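Local coordinates for protein putative methyltransferase (Emericella variicolor, PDB 7DMB) that is probably a trans-acting methyltransferase of calbistrin biosynthesis and binds S-adenosyl-L-homocysteine, the spent form of the methyl donor, at residues A[156-167]-A[321-329]. Numbering follows the deposited sequence.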
loop_
_atom_site.group_PDB
_atom_site.type_symbol
_atom_site.label_atom_id
_atom_site.label_comp_id
_atom_site.label_asym_id
_atom_site.label_seq_id
_atom_site.Cartn_x
_atom_site.Cartn_y
_atom_site.Cartn_z
ATOM N N ILE A 156 -15.022 -8.753 -16.079
ATOM C CA ILE A 156 -14.973 -7.584 -15.209
ATOM C C ILE A 156 -15.470 -6.342 -15.948
ATOM O O ILE A 156 -16.387 -5.656 -15.475
ATOM C CB ILE A 156 -13.557 -7.395 -14.629
ATOM C CG1 ILE A 156 -13.185 -8.576 -13.718
ATOM C CG2 ILE A 156 -13.454 -6.051 -13.872
ATOM C CD1 ILE A 156 -11.711 -8.675 -13.383
ATOM N N VAL A 157 -14.916 -6.048 -17.134
ATOM C CA VAL A 157 -15.348 -4.824 -17.822
ATOM C C VAL A 157 -16.767 -4.946 -18.349
ATOM O O VAL A 157 -17.403 -3.925 -18.639
ATOM C CB VAL A 157 -14.425 -4.419 -18.988
ATOM C CG1 VAL A 157 -12.981 -4.261 -18.524
ATOM C CG2 VAL A 157 -14.554 -5.410 -20.149
ATOM N N GLU A 158 -17.292 -6.156 -18.483
ATOM C CA GLU A 158 -18.678 -6.295 -18.893
ATOM C C GLU A 158 -19.642 -6.406 -17.716
ATOM O O GLU A 158 -20.838 -6.638 -17.936
ATOM C CB GLU A 158 -18.829 -7.485 -19.832
ATOM C CG GLU A 158 -17.967 -7.304 -21.080
ATOM C CD GLU A 158 -18.372 -8.179 -22.248
ATOM O OE1 GLU A 158 -19.176 -9.130 -22.064
ATOM O OE2 GLU A 158 -17.867 -7.912 -23.358
ATOM N N GLY A 159 -19.160 -6.236 -16.483
ATOM C CA GLY A 159 -20.045 -6.137 -15.329
ATOM C C GLY A 159 -20.632 -7.438 -14.836
ATOM O O GLY A 159 -21.679 -7.423 -14.183
ATOM N N ARG A 160 -19.990 -8.569 -15.124
ATOM C CA ARG A 160 -20.443 -9.863 -14.633
ATOM C C ARG A 160 -19.729 -10.304 -13.361
ATOM O O ARG A 160 -20.268 -11.135 -12.627
ATOM C CB ARG A 160 -20.265 -10.935 -15.716
ATOM C CG ARG A 160 -21.314 -10.859 -16.843
ATOM C CD ARG A 160 -21.266 -12.064 -17.755
ATOM N NE ARG A 160 -19.992 -12.127 -18.474
ATOM C CZ ARG A 160 -19.714 -11.439 -19.582
ATOM N NH1 ARG A 160 -20.620 -10.622 -20.107
ATOM N NH2 ARG A 160 -18.529 -11.563 -20.166
ATOM N N VAL A 161 -18.543 -9.774 -13.073
ATOM C CA VAL A 161 -17.847 -10.108 -11.841
ATOM C C VAL A 161 -17.044 -8.889 -11.404
ATOM O O VAL A 161 -16.579 -8.094 -12.232
ATOM C CB VAL A 161 -16.961 -11.380 -11.997
ATOM C CG1 VAL A 161 -15.711 -11.107 -12.800
ATOM C CG2 VAL A 161 -16.579 -11.957 -10.619
ATOM N N LYS A 162 -16.921 -8.724 -10.087
ATOM C CA LYS A 162 -16.140 -7.637 -9.519
ATOM C C LYS A 162 -14.667 -8.026 -9.454
ATOM O O LYS A 162 -14.328 -9.189 -9.241
ATOM C CB LYS A 162 -16.645 -7.291 -8.114
ATOM C CG LYS A 162 -18.125 -6.944 -8.039
ATOM C CD LYS A 162 -18.373 -5.509 -8.496
ATOM C CE LYS A 162 -19.845 -5.149 -8.428
ATOM N NZ LYS A 162 -20.017 -3.745 -8.835
ATOM N N LEU A 163 -13.791 -7.033 -9.642
ATOM C CA LEU A 163 -12.357 -7.243 -9.438
ATOM C C LEU A 163 -12.045 -7.697 -8.011
ATOM O O LEU A 163 -11.289 -8.650 -7.811
ATOM C CB LEU A 163 -11.583 -5.961 -9.747
ATOM C CG LEU A 163 -10.063 -6.052 -9.560
ATOM C CD1 LEU A 163 -9.445 -7.052 -10.547
ATOM C CD2 LEU A 163 -9.376 -4.699 -9.702
ATOM N N VAL A 164 -12.578 -6.996 -7.007
ATOM C CA VAL A 164 -12.247 -7.314 -5.617
ATOM C C VAL A 164 -12.598 -8.759 -5.302
ATOM O O VAL A 164 -11.823 -9.470 -4.650
ATOM C CB VAL A 164 -12.953 -6.346 -4.643
ATOM C CG1 VAL A 164 -12.683 -6.762 -3.190
ATOM C CG2 VAL A 164 -12.480 -4.923 -4.865
ATOM N N LYS A 165 -13.766 -9.217 -5.767
ATOM C CA LYS A 165 -14.141 -10.616 -5.583
ATOM C C LYS A 165 -13.117 -11.541 -6.228
ATOM O O LYS A 165 -12.678 -12.527 -5.621
ATOM C CB LYS A 165 -15.525 -10.875 -6.173
ATOM C CG LYS A 165 -16.091 -12.217 -5.761
ATOM C CD LYS A 165 -16.756 -12.947 -6.920
ATOM C CE LYS A 165 -17.150 -14.352 -6.489
ATOM N NZ LYS A 165 -18.399 -14.808 -7.158
ATOM N N VAL A 166 -12.716 -11.218 -7.464
ATOM C CA VAL A 166 -11.678 -11.975 -8.152
ATOM C C VAL A 166 -10.419 -12.046 -7.299
ATOM O O VAL A 166 -9.813 -13.112 -7.148
ATOM C CB VAL A 166 -11.408 -11.354 -9.535
ATOM C CG1 VAL A 166 -10.027 -11.768 -10.059
ATOM C CG2 VAL A 166 -12.512 -11.743 -10.501
ATOM N N LEU A 167 -10.028 -10.929 -6.689
ATOM C CA LEU A 167 -8.795 -10.926 -5.912
ATOM C C LEU A 167 -8.970 -11.522 -4.518
ATOM O O LEU A 167 -7.975 -11.890 -3.890
ATOM C CB LEU A 167 -8.233 -9.506 -5.812
ATOM C CG LEU A 167 -7.902 -8.825 -7.152
ATOM C CD1 LEU A 167 -7.205 -7.464 -6.953
ATOM C CD2 LEU A 167 -7.057 -9.736 -8.010
ATOM N N ASP A 321 -0.933 0.205 -11.243
ATOM C CA ASP A 321 -1.897 0.625 -12.254
ATOM C C ASP A 321 -2.547 -0.579 -12.917
ATOM O O ASP A 321 -3.766 -0.610 -13.114
ATOM C CB ASP A 321 -1.226 1.498 -13.320
ATOM C CG ASP A 321 -0.516 2.686 -12.730
ATOM O OD1 ASP A 321 -1.022 3.812 -12.891
ATOM O OD2 ASP A 321 0.542 2.485 -12.097
ATOM N N PHE A 322 -1.740 -1.576 -13.287
ATOM C CA PHE A 322 -2.296 -2.776 -13.899
ATOM C C PHE A 322 -3.260 -3.486 -12.952
ATOM O O PHE A 322 -4.331 -3.952 -13.371
ATOM C CB PHE A 322 -1.170 -3.720 -14.313
ATOM C CG PHE A 322 -1.659 -5.027 -14.846
ATOM C CD1 PHE A 322 -1.956 -5.160 -16.188
ATOM C CD2 PHE A 322 -1.853 -6.119 -13.999
ATOM C CE1 PHE A 322 -2.429 -6.352 -16.691
ATOM C CE2 PHE A 322 -2.332 -7.305 -14.496
ATOM C CZ PHE A 322 -2.617 -7.424 -15.850
ATOM N N MET A 323 -2.908 -3.560 -11.666
ATOM C CA MET A 323 -3.623 -4.450 -10.760
ATOM C C MET A 323 -4.940 -3.857 -10.301
ATOM O O MET A 323 -5.909 -4.589 -10.086
ATOM C CB MET A 323 -2.750 -4.777 -9.541
ATOM C CG MET A 323 -1.742 -5.880 -9.787
ATOM S SD MET A 323 -2.482 -7.399 -10.400
ATOM C CE MET A 323 -3.695 -7.713 -9.112
ATOM N N VAL A 324 -4.990 -2.546 -10.096
ATOM C CA VAL A 324 -6.173 -1.915 -9.523
ATOM C C VAL A 324 -6.823 -0.914 -10.469
ATOM O O VAL A 324 -7.846 -0.325 -10.118
ATOM C CB VAL A 324 -5.847 -1.253 -8.169
ATOM C CG1 VAL A 324 -5.169 -2.260 -7.237
ATOM C CG2 VAL A 324 -4.941 -0.100 -8.389
ATOM N N GLY A 325 -6.292 -0.744 -11.678
ATOM C CA GLY A 325 -6.880 0.186 -12.633
ATOM C C GLY A 325 -8.314 -0.130 -13.013
ATOM O O GLY A 325 -9.040 0.755 -13.468
ATOM N N LEU A 326 -8.746 -1.373 -12.838
ATOM C CA LEU A 326 -10.118 -1.723 -13.167
ATOM C C LEU A 326 -11.117 -1.202 -12.140
ATOM O O LEU A 326 -12.327 -1.326 -12.363
ATOM C CB LEU A 326 -10.231 -3.253 -13.326
ATOM C CG LEU A 326 -9.644 -3.845 -14.627
ATOM C CD1 LEU A 326 -9.545 -5.369 -14.562
ATOM C CD2 LEU A 326 -10.447 -3.408 -15.853
ATOM N N LEU A 327 -10.643 -0.597 -11.033
ATOM C CA LEU A 327 -11.500 0.068 -10.051
ATOM C C LEU A 327 -11.674 1.550 -10.385
ATOM O O LEU A 327 -10.692 2.231 -10.738
ATOM C CB LEU A 327 -10.923 -0.066 -8.649
ATOM C CG LEU A 327 -10.584 -1.505 -8.286
ATOM C CD1 LEU A 327 -9.926 -1.587 -6.905
ATOM C CD2 LEU A 327 -11.854 -2.340 -8.356
ATOM N N PRO A 328 -12.918 2.041 -10.241
ATOM C CA PRO A 328 -13.197 3.459 -10.557
ATOM C C PRO A 328 -12.334 4.435 -9.777
ATOM O O PRO A 328 -11.952 5.485 -10.306
ATOM C CB PRO A 328 -14.679 3.634 -10.182
ATOM C CG PRO A 328 -15.198 2.286 -9.790
ATOM C CD PRO A 328 -14.045 1.370 -9.561
ATOM N N GLY A 329 -12.012 4.105 -8.527
ATOM C CA GLY A 329 -11.227 4.988 -7.692
ATOM C C GLY A 329 -9.815 5.249 -8.182
ATOM O O GLY A 329 -9.227 6.269 -7.817
#
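Glu158 OE1 is gripped end-on by both terminal nitrogens of Arg160, at the turn that directly follows Ile156 and Val157, the two residues that pack on Leu326. Arg160 NH1 reaches the anti lone pair of Glu158 OE1 at 2.9 Å, while Arg160 NH2, 3.2 Å from the same Glu158 OE1, arrives from above the carboxylate plane; Asp155 takes a further salt bridge from NH2. In the same turn a Schellman motif, with Gly159 at its positive-phi C-prime position, ends helix 140-157.

Across the contact there are no hydrogen bonds, and apolar side chains do most of the joining. The two methyls of Leu326 part between neighbours: CD1 meets Ile156 CG2 at 4.0 Å, the side chains crossing near a right angle, and CD2 meets Val157 CG1 at 3.8 Å. The enzyme has the 3-2-1-4-5-7-6 sheet of a class I methyltransferase, and this contact joins the excursion between its strands 306-313 and 358-366 to the helical region preceding the sheet.

With CG anti to the backbone N (chi1 180°), the Leu163 side chain reaches the type I turn from Val324 to Leu327; its CD2 lies 3.5 Å from Met323 O, just ahead of that turn, touches Leu326 CB, and is 3.7 Å from Leu327 CD2. One helical turn further on from Leu163, Leu167 meets Met323, whose chain bends at chi2 (-55°) and chi3 (-56°), bringing its CE against both methyls of Leu167, with Leu167 CD2 4.1 Å from Met323 CE. Bound S-adenosyl-L-homocysteine lies about 8 Å from the side chain of Val324.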